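Long-range contacts in SusD superfamily protein (Bacteroides vulgatus ATCC 8482, PDB 3JQ0), which probably binds nutrients, likely sugars, at the bacterial outer membrane in the manner of SusD-type proteins: residues Gln100-Gly105 and Asn165-Asp170; Val67-Tyr72 and Leu471-Asp476; Leu22-Ser27 and Thr246-Lys251. One frame throughout, in Å; residues are numbered along the deposited sequence. Where two conformers were deposited one is given.

Contact 1: Gln100-Gly105 and Asn165-Asp170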
loop_
_atom_site.group_PDB
_atom_site.type_symbol
_atom_site.label_atom_id
_atom_site.label_comp_id
_atom_site.label_asym_id
_atom_site.label_seq_id
_atom_site.Cartn_x
_atom_site.Cartn_y
_atom_site.Cartn_z
ATOM N N GLN A 100 -3.033 13.470 -26.283
ATOM C CA GLN A 100 -2.800 14.636 -25.451
ATOM C C GLN A 100 -3.620 14.525 -24.142
ATOM O O GLN A 100 -3.091 14.674 -23.017
ATOM C CB GLN A 100 -3.157 15.906 -26.222
ATOM C CG GLN A 100 -2.912 17.181 -25.478
ATOM C CD GLN A 100 -3.392 18.420 -26.245
ATOM O OE1 GLN A 100 -4.429 18.374 -26.944
ATOM N NE2 GLN A 100 -2.666 19.510 -26.102
ATOM N N ASN A 101 -4.906 14.246 -24.271
ATOM C CA ASN A 101 -5.780 14.126 -23.106
ATOM C C ASN A 101 -5.345 13.005 -22.181
ATOM O O ASN A 101 -5.443 13.134 -20.966
ATOM C CB ASN A 101 -7.233 13.971 -23.561
ATOM C CG ASN A 101 -7.841 15.280 -24.072
ATOM O OD1 ASN A 101 -7.338 16.363 -23.804
ATOM N ND2 ASN A 101 -8.978 15.166 -24.766
ATOM N N TYR A 102 -4.948 11.877 -22.749
ATOM C CA TYR A 102 -4.564 10.746 -21.923
ATOM C C TYR A 102 -3.340 11.118 -21.072
ATOM O O TYR A 102 -3.282 10.829 -19.881
ATOM C CB TYR A 102 -4.292 9.470 -22.743
ATOM C CG TYR A 102 -4.515 8.211 -21.917
ATOM C CD1 TYR A 102 -5.809 7.713 -21.706
ATOM C CD2 TYR A 102 -3.465 7.584 -21.249
ATOM C CE1 TYR A 102 -6.043 6.622 -20.949
ATOM C CE2 TYR A 102 -3.699 6.458 -20.458
ATOM C CZ TYR A 102 -4.988 6.003 -20.310
ATOM O OH TYR A 102 -5.217 4.896 -19.518
ATOM N N TYR A 103 -2.345 11.747 -21.699
ATOM C CA TYR A 103 -1.164 12.165 -20.948
ATOM C C TYR A 103 -1.530 13.164 -19.847
ATOM O O TYR A 103 -0.988 13.070 -18.744
ATOM C CB TYR A 103 -0.112 12.797 -21.831
ATOM C CG TYR A 103 0.663 11.897 -22.765
ATOM C CD1 TYR A 103 1.128 10.662 -22.378
ATOM C CD2 TYR A 103 0.966 12.320 -24.043
ATOM C CE1 TYR A 103 1.857 9.894 -23.207
ATOM C CE2 TYR A 103 1.659 11.536 -24.890
ATOM C CZ TYR A 103 2.123 10.323 -24.491
ATOM O OH TYR A 103 2.899 9.513 -25.316
ATOM N N LEU A 104 -2.429 14.106 -20.110
ATOM C CA LEU A 104 -2.831 15.065 -19.102
ATOM C C LEU A 104 -3.582 14.344 -17.980
ATOM O O LEU A 104 -3.358 14.662 -16.801
ATOM C CB LEU A 104 -3.660 16.189 -19.720
ATOM C CG LEU A 104 -2.888 17.153 -20.615
ATOM C CD1 LEU A 104 -3.809 18.152 -21.344
ATOM C CD2 LEU A 104 -1.829 17.882 -19.833
ATOM N N GLY A 105 -4.438 13.376 -18.329
ATOM C CA GLY A 105 -5.137 12.619 -17.289
ATOM C C GLY A 105 -4.124 11.961 -16.371
ATOM O O GLY A 105 -4.235 12.020 -15.125
ATOM N N ASN A 165 -11.404 14.979 -15.974
ATOM C CA ASN A 165 -11.938 15.673 -17.142
ATOM C C ASN A 165 -11.148 15.374 -18.399
ATOM O O ASN A 165 -11.710 15.210 -19.476
ATOM C CB ASN A 165 -11.969 17.173 -16.884
ATOM C CG ASN A 165 -13.077 17.604 -15.970
ATOM O OD1 ASN A 165 -13.946 16.798 -15.606
ATOM N ND2 ASN A 165 -13.030 18.875 -15.544
ATOM N N ALA A 166 -9.828 15.281 -18.267
ATOM C CA ALA A 166 -8.965 14.932 -19.416
ATOM C C ALA A 166 -9.254 13.490 -19.896
ATOM O O ALA A 166 -9.351 13.255 -21.095
ATOM C CB ALA A 166 -7.493 15.086 -19.054
ATOM N N PHE A 167 -9.358 12.526 -18.978
ATOM C CA PHE A 167 -9.633 11.150 -19.405
ATOM C C PHE A 167 -11.047 11.039 -19.977
ATOM O O PHE A 167 -11.264 10.213 -20.889
ATOM C CB PHE A 167 -9.510 10.209 -18.216
ATOM C CG PHE A 167 -8.099 9.874 -17.777
ATOM C CD1 PHE A 167 -7.178 9.344 -18.659
ATOM C CD2 PHE A 167 -7.730 10.019 -16.455
ATOM C CE1 PHE A 167 -5.921 8.954 -18.227
ATOM C CE2 PHE A 167 -6.472 9.625 -16.028
ATOM C CZ PHE A 167 -5.580 9.079 -16.915
ATOM N N GLY A 168 -11.992 11.764 -19.403
ATOM C CA GLY A 168 -13.374 11.586 -19.803
ATOM C C GLY A 168 -13.878 10.172 -19.535
ATOM O O GLY A 168 -13.516 9.515 -18.558
ATOM N N SER A 169 -14.631 9.757 -20.538
ATOM C CA SER A 169 -15.217 8.470 -20.580
ATOM C C SER A 169 -14.250 7.376 -21.031
ATOM O O SER A 169 -14.657 6.231 -21.163
ATOM C CB SER A 169 -16.439 8.485 -21.492
ATOM O OG SER A 169 -16.152 9.002 -22.775
ATOM N N ASP A 170 -12.976 7.705 -21.270
ATOM C CA ASP A 170 -11.987 6.685 -21.635
ATOM C C ASP A 170 -11.370 6.087 -20.373
ATOM O O ASP A 170 -10.414 6.636 -19.812
ATOM C CB ASP A 170 -10.901 7.282 -22.509
ATOM C CG ASP A 170 -9.857 6.269 -22.954
ATOM O OD1 ASP A 170 -10.048 5.063 -22.702
ATOM O OD2 ASP A 170 -8.850 6.681 -23.594
HETATM O O HOH W 1 -8.166 5.375 -18.693
#
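Phe167 points the edge of its ring at the face of Tyr102, with CE1 of Phe167 over the middle of the tyrosine ring and 3.6 Å from Tyr102 CE1. The centroids lie 4.9 Å apart and the planes meet at 69°, an edge-to-face (T-shaped) aromatic pair. Tyr102 starts out away from the other segment; with CG anti to the backbone N (chi1 -154°), its ring swings back to meet the phenylalanine. Phe167 also lays a face on Gly105, whose CA stands 3.6 Å from the ring centroid, almost on the normal, in a CH-pi contact. Glycine suits this place because a CB would run into Phe167 CD1. Helix 97-122 here packs against the C-terminal end of helix 149-167, within the alpha-helical, TPR-related part of the SusD fold. The small Ala166 lets the backbones come close: its CB sits 3.4 Å from Asn101 O and also touches Leu104 CB, while Asn101 CB rests on Ala166 O. Past the helix end, Gly168 takes up positive phi, and a type II' turn from Phe167 to Asp170 brings the chain back toward Tyr102. A water lies 3.1 Å from Tyr102 OH and donates to Asp170 O at 2.8 Å; the hydroxyl has further partners in Ser172 O and Lys174 N. In the conformer described, the Asp170 carboxylate bonds through OD1 to Ser172 OG.

Contact 2: Val67-Tyr72 and Leu471-Asp476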
loop_
_atom_site.group_PDB
_atom_site.type_symbol
_atom_site.label_atom_id
_atom_site.label_comp_id
_atom_site.label_asym_id
_atom_site.label_seq_id
_atom_site.Cartn_x
_atom_site.Cartn_y
_atom_site.Cartn_z
ATOM N N VAL A 67 14.433 10.793 11.301
ATOM C CA VAL A 67 13.162 11.156 10.687
ATOM C C VAL A 67 12.415 10.042 10.004
ATOM O O VAL A 67 11.280 10.200 9.600
ATOM C CB VAL A 67 13.295 12.354 9.726
ATOM C CG1 VAL A 67 13.823 13.588 10.432
ATOM C CG2 VAL A 67 14.152 12.010 8.524
ATOM N N GLY A 68 13.077 8.905 9.791
ATOM C CA GLY A 68 12.480 7.776 9.044
ATOM C C GLY A 68 12.674 7.941 7.541
ATOM O O GLY A 68 13.284 7.073 6.914
ATOM N N ILE A 69 12.099 9.012 6.980
ATOM C CA ILE A 69 12.253 9.353 5.572
ATOM C C ILE A 69 12.561 10.840 5.493
ATOM O O ILE A 69 11.794 11.646 6.011
ATOM C CB ILE A 69 10.956 9.047 4.764
ATOM C CG1 ILE A 69 10.561 7.556 4.874
ATOM C CG2 ILE A 69 11.129 9.533 3.328
ATOM C CD1 ILE A 69 9.236 7.267 4.199
ATOM N N SER A 70 13.684 11.169 4.859
ATOM C CA SER A 70 14.126 12.542 4.643
ATOM C C SER A 70 13.499 13.192 3.426
ATOM O O SER A 70 13.084 12.528 2.477
ATOM C CB SER A 70 15.660 12.607 4.493
ATOM O OG SER A 70 16.287 12.503 5.754
ATOM N N ASN A 71 13.501 14.526 3.441
ATOM C CA ASN A 71 13.225 15.329 2.245
ATOM C C ASN A 71 11.968 14.960 1.514
ATOM O O ASN A 71 11.962 14.792 0.288
ATOM C CB ASN A 71 14.431 15.325 1.277
ATOM C CG ASN A 71 14.367 16.453 0.225
ATOM O OD1 ASN A 71 13.799 17.516 0.499
ATOM N ND2 ASN A 71 14.930 16.241 -0.933
ATOM N N TYR A 72 10.903 14.779 2.267
ATOM C CA TYR A 72 9.581 14.522 1.678
ATOM C C TYR A 72 9.617 13.299 0.758
ATOM O O TYR A 72 8.901 13.240 -0.253
ATOM C CB TYR A 72 9.037 15.767 0.966
ATOM C CG TYR A 72 8.849 16.946 1.885
ATOM C CD1 TYR A 72 7.840 16.993 2.838
ATOM C CD2 TYR A 72 9.774 18.014 1.852
ATOM C CE1 TYR A 72 7.669 18.098 3.651
ATOM C CE2 TYR A 72 9.582 19.142 2.659
ATOM C CZ TYR A 72 8.529 19.176 3.543
ATOM O OH TYR A 72 8.337 20.323 4.276
ATOM N N LEU A 471 1.304 12.522 14.776
ATOM C CA LEU A 471 0.744 11.655 13.751
ATOM C C LEU A 471 1.373 11.905 12.379
ATOM O O LEU A 471 1.383 10.992 11.547
ATOM C CB LEU A 471 -0.763 11.845 13.638
ATOM C CG LEU A 471 -1.517 11.514 14.933
ATOM C CD1 LEU A 471 -3.030 11.591 14.671
ATOM C CD2 LEU A 471 -1.166 10.108 15.426
ATOM N N LEU A 472 1.879 13.113 12.159
ATOM C CA LEU A 472 2.648 13.432 10.931
ATOM C C LEU A 472 4.092 12.914 11.115
ATOM O O LEU A 472 4.391 12.245 12.096
ATOM C CB LEU A 472 2.536 14.939 10.664
ATOM C CG LEU A 472 1.119 15.471 10.471
ATOM C CD1 LEU A 472 1.193 17.019 10.363
ATOM C CD2 LEU A 472 0.490 14.862 9.231
ATOM N N TRP A 473 4.944 13.242 10.143
ATOM C CA TRP A 473 6.338 12.877 10.141
ATOM C C TRP A 473 7.181 14.129 10.319
ATOM O O TRP A 473 6.798 15.205 9.866
ATOM C CB TRP A 473 6.706 12.221 8.813
ATOM C CG TRP A 473 6.086 10.838 8.591
ATOM C CD1 TRP A 473 4.760 10.561 8.473
ATOM C CD2 TRP A 473 6.770 9.595 8.378
ATOM N NE1 TRP A 473 4.570 9.219 8.286
ATOM C CE2 TRP A 473 5.795 8.610 8.207
ATOM C CE3 TRP A 473 8.111 9.218 8.356
ATOM C CZ2 TRP A 473 6.105 7.274 7.933
ATOM C CZ3 TRP A 473 8.426 7.893 8.105
ATOM C CH2 TRP A 473 7.421 6.938 7.910
ATOM N N PRO A 474 8.332 14.008 10.976
ATOM C CA PRO A 474 9.241 15.146 11.121
ATOM C C PRO A 474 9.970 15.459 9.817
ATOM O O PRO A 474 9.996 14.633 8.890
ATOM C CB PRO A 474 10.203 14.665 12.199
ATOM C CG PRO A 474 10.299 13.159 11.964
ATOM C CD PRO A 474 8.896 12.759 11.523
ATOM N N ILE A 475 10.578 16.614 9.774
ATOM C CA ILE A 475 11.427 17.072 8.673
ATOM C C ILE A 475 12.885 17.082 9.124
ATOM O O ILE A 475 13.206 17.592 10.176
ATOM C CB ILE A 475 11.012 18.494 8.192
ATOM C CG1 ILE A 475 9.514 18.575 7.859
ATOM C CG2 ILE A 475 11.883 18.909 6.990
ATOM C CD1 ILE A 475 9.011 19.989 7.690
ATOM N N ASP A 476 13.755 16.477 8.314
ATOM C CA ASP A 476 15.196 16.400 8.663
ATOM C C ASP A 476 15.873 17.754 8.544
ATOM O O ASP A 476 15.439 18.649 7.794
ATOM C CB ASP A 476 15.887 15.389 7.789
ATOM C CG ASP A 476 15.843 15.761 6.342
ATOM O OD1 ASP A 476 14.749 15.727 5.744
ATOM O OD2 ASP A 476 16.903 16.165 5.804
HETATM O O HOH W 2 11.746 14.240 6.816
#
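Val67 and Pro474 make the apolar centre of this contact, the valine CB lying 3.8 Å from Pro474 CG. Val67 CG1 reaches past the proline to the backbone of Asp476, 3.6 Å from its N, so a compact branched residue fits between proline and aspartate. Next to this pair Ile69 crosses the indole of Trp473, its CG1 3.9 Å from CZ3. The indole turns its edge to the neighbouring backbone, where Val67 O and the CA of Gly68 lie near the ring plane; a side chain on Gly68 would strike CZ3, and its backbone angles also call for glycine. Further along, the CD1 methyl of Ile475 meets Tyr72 at OH, 3.5 Å away. Both segments are irregular loops, one leading into helix 75-91 and the other into helix 477-482, so an early and a late part of the chain, 399 residues apart, are joined beside helix 97-122, whose Trp122 touches both aromatic residues. Polar bonds are fewer. Asp476 occupies the N-cap of helix 477-482, its side chain capping a backbone N of that helix. Its OD1, also bonded to Thr479 OG1, takes the backbone N-H of Asn71 at 2.9 Å on the syn side, 33° out of the carboxylate plane. A chi1 of 63° holds CG between the backbone N and the carbonyl carbon, where OD1 can take that N-H. A water donates to Ile69 O and to Pro474 O, each at 2.7 Å; Pro474 O accepts from Trp122 NE1 as well.

Contact 3: Leu22-Ser27 and Thr246-Lys251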
loop_
_atom_site.group_PDB
_atom_site.type_symbol
_atom_site.label_atom_id
_atom_site.label_comp_id
_atom_site.label_asym_id
_atom_site.label_seq_id
_atom_site.Cartn_x
_atom_site.Cartn_y
_atom_site.Cartn_z
ATOM N N LEU A 22 10.046 7.267 -12.344
ATOM C CA LEU A 22 10.275 8.019 -11.121
ATOM C C LEU A 22 9.331 7.607 -10.006
ATOM O O LEU A 22 9.731 7.463 -8.846
ATOM C CB LEU A 22 10.183 9.507 -11.368
ATOM C CG LEU A 22 11.283 10.161 -12.225
ATOM C CD1 LEU A 22 10.910 11.612 -12.540
ATOM C CD2 LEU A 22 12.662 10.062 -11.514
ATOM N N LEU A 23 8.082 7.377 -10.354
ATOM C CA LEU A 23 7.111 6.941 -9.359
ATOM C C LEU A 23 7.510 5.566 -8.818
ATOM O O LEU A 23 7.436 5.312 -7.624
ATOM C CB LEU A 23 5.738 6.882 -9.985
ATOM C CG LEU A 23 4.561 7.001 -9.156
ATOM C CD1 LEU A 23 4.579 8.354 -8.493
ATOM C CD2 LEU A 23 3.325 6.921 -10.074
ATOM N N ARG A 24 7.946 4.673 -9.718
ATOM C CA ARG A 24 8.368 3.356 -9.314
ATOM C C ARG A 24 9.516 3.382 -8.284
ATOM O O ARG A 24 9.563 2.598 -7.325
ATOM C CB ARG A 24 8.803 2.536 -10.532
ATOM C CG ARG A 24 9.492 1.239 -10.197
ATOM C CD ARG A 24 9.684 0.373 -11.413
ATOM N NE ARG A 24 10.639 0.973 -12.337
ATOM C CZ ARG A 24 10.730 0.669 -13.613
ATOM N NH1 ARG A 24 10.025 -0.292 -14.171
ATOM N NH2 ARG A 24 11.623 1.324 -14.349
ATOM N N GLU A 25 10.424 4.339 -8.438
ATOM C CA GLU A 25 11.507 4.447 -7.461
ATOM C C GLU A 25 11.008 4.729 -6.069
ATOM O O GLU A 25 11.715 4.418 -5.097
ATOM C CB GLU A 25 12.484 5.556 -7.835
ATOM C CG GLU A 25 13.206 5.362 -9.153
ATOM C CD GLU A 25 14.258 6.393 -9.350
ATOM O OE1 GLU A 25 13.944 7.621 -9.340
ATOM O OE2 GLU A 25 15.452 6.043 -9.440
ATOM N N LYS A 26 9.828 5.317 -5.929
ATOM C CA LYS A 26 9.226 5.637 -4.634
ATOM C C LYS A 26 8.334 4.544 -4.055
ATOM O O LYS A 26 7.754 4.748 -3.006
ATOM C CB LYS A 26 8.455 6.953 -4.708
ATOM C CG LYS A 26 9.422 8.169 -4.462
ATOM C CD LYS A 26 10.773 8.094 -5.043
ATOM C CE LYS A 26 11.724 9.170 -4.634
ATOM N NZ LYS A 26 12.922 9.219 -5.499
ATOM N N SER A 27 8.281 3.400 -4.716
ATOM C CA SER A 27 7.472 2.250 -4.241
ATOM C C SER A 27 7.733 1.949 -2.788
ATOM O O SER A 27 6.794 1.774 -1.999
ATOM C CB SER A 27 7.941 0.968 -5.035
ATOM O OG SER A 27 7.614 0.925 -6.345
ATOM N N THR A 246 -0.647 -0.757 -11.051
ATOM C CA THR A 246 0.389 -1.624 -10.512
ATOM C C THR A 246 1.757 -1.163 -11.012
ATOM O O THR A 246 1.888 -0.774 -12.169
ATOM C CB THR A 246 0.070 -3.103 -10.906
ATOM O OG1 THR A 246 1.002 -3.953 -10.255
ATOM C CG2 THR A 246 0.055 -3.347 -12.425
ATOM N N ILE A 247 2.734 -1.181 -10.120
ATOM C CA ILE A 247 4.095 -0.772 -10.459
ATOM C C ILE A 247 4.800 -1.941 -11.142
ATOM O O ILE A 247 4.973 -3.008 -10.549
ATOM C CB ILE A 247 4.905 -0.358 -9.232
ATOM C CG1 ILE A 247 4.270 0.783 -8.479
ATOM C CG2 ILE A 247 6.351 -0.043 -9.589
ATOM C CD1 ILE A 247 4.106 2.018 -9.195
ATOM N N HIS A 248 5.183 -1.761 -12.408
ATOM C CA HIS A 248 5.919 -2.776 -13.153
ATOM C C HIS A 248 7.365 -2.870 -12.712
ATOM O O HIS A 248 8.093 -1.910 -12.824
ATOM C CB HIS A 248 5.875 -2.486 -14.645
ATOM C CG HIS A 248 6.699 -3.466 -15.444
ATOM N ND1 HIS A 248 6.356 -4.790 -15.638
ATOM C CD2 HIS A 248 7.950 -3.348 -15.910
ATOM C CE1 HIS A 248 7.292 -5.381 -16.353
ATOM N NE2 HIS A 248 8.294 -4.551 -16.478
ATOM N N ASN A 249 7.737 -4.041 -12.185
ATOM C CA ASN A 249 9.130 -4.387 -11.928
ATOM C C ASN A 249 9.490 -5.540 -12.871
ATOM O O ASN A 249 8.625 -6.180 -13.459
ATOM C CB ASN A 249 9.340 -4.752 -10.465
ATOM C CG ASN A 249 8.884 -3.656 -9.531
ATOM O OD1 ASN A 249 9.412 -2.533 -9.572
ATOM N ND2 ASN A 249 7.895 -3.952 -8.682
ATOM N N GLY A 250 10.780 -5.780 -13.040
ATOM C CA GLY A 250 11.145 -6.869 -13.920
ATOM C C GLY A 250 12.615 -7.014 -14.107
ATOM O O GLY A 250 13.394 -6.126 -13.797
ATOM N N LYS A 251 12.991 -8.167 -14.655
ATOM C CA LYS A 251 14.373 -8.497 -14.941
ATOM C C LYS A 251 14.984 -7.416 -15.857
ATOM O O LYS A 251 14.404 -7.005 -16.850
ATOM C CB LYS A 251 14.412 -9.873 -15.619
ATOM C CG LYS A 251 15.807 -10.456 -15.898
ATOM C CD LYS A 251 15.690 -11.719 -16.776
ATOM C CE LYS A 251 17.024 -12.340 -17.192
ATOM N NZ LYS A 251 16.668 -13.484 -18.067
HETATM O O HOH W 3 8.797 -1.578 -7.025
#
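Arg24 lays its aliphatic stem across Ile247 and brings its guanidinium to the backbone beyond. Arg24 CG lies 3.4 Å from Ile247 CG2, a close methyl-to-methylene contact, and CB of the same arginine touches that methyl too. The stem is extended through chi2, then bends at chi3 (68°), which brings the guanidinium to the carbonyl of His248. NH1 gives a hydrogen bond to His248 O, 2.9 Å long and nearly straight at 172°. The acceptor sits in the guanidinium plane, while the donor is tilted 26° from the carbonyl plane. An arginine suits the site because one side chain offers both a long apolar stem and a donor at its end; an alanine here would probably leave His248 O without this donor and open a gap beside Ile247 CG2.

Ile247, a beta-branched residue at the end of its strand, presents CG2 to both partners, as Ser27 OG lies 3.6 Å from that methyl. The serine hydroxyl donates at 2.7 Å to Arg24 O, on a lone pair in the carbonyl plane; this oxygen also accepts from Ser27 N, so two bonds grip it where helix 9-25 gives way to helix 27-34. A water then donates to Ser27 OG and to Asn249 OD1, linking the two segments a second time; Asn249 ND2 bonds to Asp357 O. His248 bonds through ring NE2 to Glu253 OE1 and through its backbone N to a glycerol probably carried over from crystallisation.

Ile247 pairs through its backbone with Phe359 of the antiparallel strand 359-363 and packs on Ile361, while Asn249, past the strand end, touches Phe359; on the helical side Leu23 packs on Met110 and Leu114 of helix 97-122.

How the contacts relate
Helix 97-122 ties the three contacts together: it supplies a segment to contact 1, sends Trp122 and Leu118 against contact 2, and receives Leu23 of contact 3. None of the three touches another. Contacts 2 and 3 come nearest, with about 7 Å between closest atoms, against about 10 Å for contacts 1 and 3 and about 20 Å for contacts 1 and 2. Along the chain contact 1 is nested within the loops closed by both others, whereas contacts 2 and 3 interleave. The glycerol lies about 4 Å from the His248 side chain in contact 3; whether it marks a sugar pocket is not established.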